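Local coordinates for glycoside hydrolase family protein (Novosphingobium sp. PP1Y, PDB 6Q2F) that probably cleaves terminal alpha-L-rhamnose from glycosides by hydrolysis, as an alpha-L-rhamnosidase that carries a bound sodium ion, at residues 628-633 against 639-644. Numbering follows the deposited sequence.
Sequences GAASVA and NLVAAE. With NA (sodium ion), chain B.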
# COMPACT_ATOMS: atom_id res chain seq x y z
N GLY A 628 -0.72 -1.51 -8.51
CA GLY A 628 -0.76 -0.09 -8.84
C GLY A 628 0.62 0.49 -9.02
O GLY A 628 0.88 1.21 -9.99
N ALA A 629 1.53 0.19 -8.10
CA ALA A 629 2.87 0.74 -8.22
C ALA A 629 3.56 0.21 -9.48
O ALA A 629 4.26 0.96 -10.17
CB ALA A 629 3.69 0.42 -6.97
N ALA A 630 3.38 -1.08 -9.78
CA ALA A 630 4.00 -1.62 -10.99
C ALA A 630 3.42 -0.95 -12.23
O ALA A 630 4.15 -0.62 -13.16
CB ALA A 630 3.82 -3.14 -11.06
N SER A 631 2.10 -0.73 -12.24
CA SER A 631 1.48 -0.08 -13.39
C SER A 631 2.05 1.32 -13.59
O SER A 631 2.30 1.73 -14.73
CB SER A 631 -0.04 -0.02 -13.20
OG SER A 631 -0.56 -1.32 -12.95
N VAL A 632 2.27 2.06 -12.51
CA VAL A 632 2.86 3.40 -12.63
C VAL A 632 4.20 3.30 -13.34
O VAL A 632 4.45 3.99 -14.35
CB VAL A 632 3.01 4.07 -11.25
CG1 VAL A 632 3.84 5.36 -11.38
CG2 VAL A 632 1.65 4.42 -10.68
N ALA A 633 5.08 2.43 -12.85
CA ALA A 633 6.43 2.32 -13.41
C ALA A 633 6.39 1.91 -14.88
O ALA A 633 7.26 2.31 -15.66
CB ALA A 633 7.26 1.34 -12.60
N ASN A 639 10.23 2.34 -14.56
CA ASN A 639 10.69 0.96 -14.69
C ASN A 639 10.95 0.26 -13.35
O ASN A 639 10.56 -0.85 -13.16
CB ASN A 639 11.81 0.78 -15.68
CG ASN A 639 12.03 -0.67 -16.06
OD1 ASN A 639 11.12 -1.38 -16.36
ND2 ASN A 639 13.24 -1.10 -16.02
N LEU A 640 11.62 0.93 -12.44
CA LEU A 640 11.86 0.38 -11.14
C LEU A 640 10.57 0.36 -10.32
O LEU A 640 9.80 1.26 -10.36
CB LEU A 640 12.95 1.17 -10.44
CG LEU A 640 14.34 1.11 -11.04
CD1 LEU A 640 15.25 2.18 -10.51
CD2 LEU A 640 14.98 -0.23 -10.86
N VAL A 641 10.35 -0.69 -9.58
CA VAL A 641 9.18 -0.86 -8.74
C VAL A 641 9.67 -1.36 -7.40
O VAL A 641 10.14 -2.50 -7.30
CB VAL A 641 8.16 -1.85 -9.32
CG1 VAL A 641 6.97 -1.98 -8.40
CG2 VAL A 641 7.74 -1.46 -10.73
N ALA A 642 9.56 -0.53 -6.37
CA ALA A 642 10.04 -0.94 -5.07
C ALA A 642 8.89 -1.46 -4.22
O ALA A 642 7.72 -1.14 -4.45
CB ALA A 642 10.74 0.22 -4.35
N ALA A 643 9.24 -2.27 -3.23
CA ALA A 643 8.27 -2.65 -2.23
C ALA A 643 8.93 -2.80 -0.87
O ALA A 643 10.01 -3.39 -0.75
CB ALA A 643 7.55 -3.94 -2.61
N GLU A 644 8.28 -2.22 0.12
CA GLU A 644 8.51 -2.50 1.53
C GLU A 644 8.19 -3.97 1.78
O GLU A 644 7.02 -4.35 1.83
CB GLU A 644 7.67 -1.53 2.36
CG GLU A 644 7.62 -1.75 3.82
CD GLU A 644 6.58 -0.83 4.45
OE1 GLU A 644 6.23 0.18 3.80
OE2 GLU A 644 6.09 -1.15 5.55
NA NA B . 4.26 1.76 4.29
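The carbonyl O of Ala633 accepts the backbone N-H of Asn639 at 3.2 Å (N to O). The bond is fairly straight at the hydrogen, 159°, but the N sits above the carbonyl plane, 36° out of it. It ties the last turns of helix 620-636 to the chain that leaves it, while the side-chain amide of Asn639 turns elsewhere, ND2 to the carbonyl O of Gln726 and OD1 to Arg897.

The rest of the contact is mostly apolar and rests on Val641, whose two methyls reach over one face of the helix. Its chi1 of -180° places CG2 beside its own backbone N, where it meets Ala633, and CG1 beside its carbonyl carbon, against Ala629 and the Ala630 backbone. Val641 CG1 lies 3.9 Å from Ala630 N. Val641 CG2 passes CA of Ala630 and presses on CB of Ala633 at 3.4 Å, tighter than usual for two carbons. CB of Ala633 also lies 3.4 Å from the carbonyl O of Leu640. The small alanines let the chain run close to the helix: CA of Ala630 and CA of Val641 are 5.7 Å apart. Cutting Val641 back to an alanine removes both methyls and would probably leave a gap against Ala629, Ala630 and Ala633.

Three residues further on, the extended side chain of Glu644 binds sodium through OE1 at 2.6 Å, with Asp503, Ser504, Glu583 and Glu586 completing the site. Helix 620-636 packs on the loop that leads into strand 642-649 in the beta-alpha-beta unit of a parallel barrel, consistent with a (beta/alpha)8 catalytic domain.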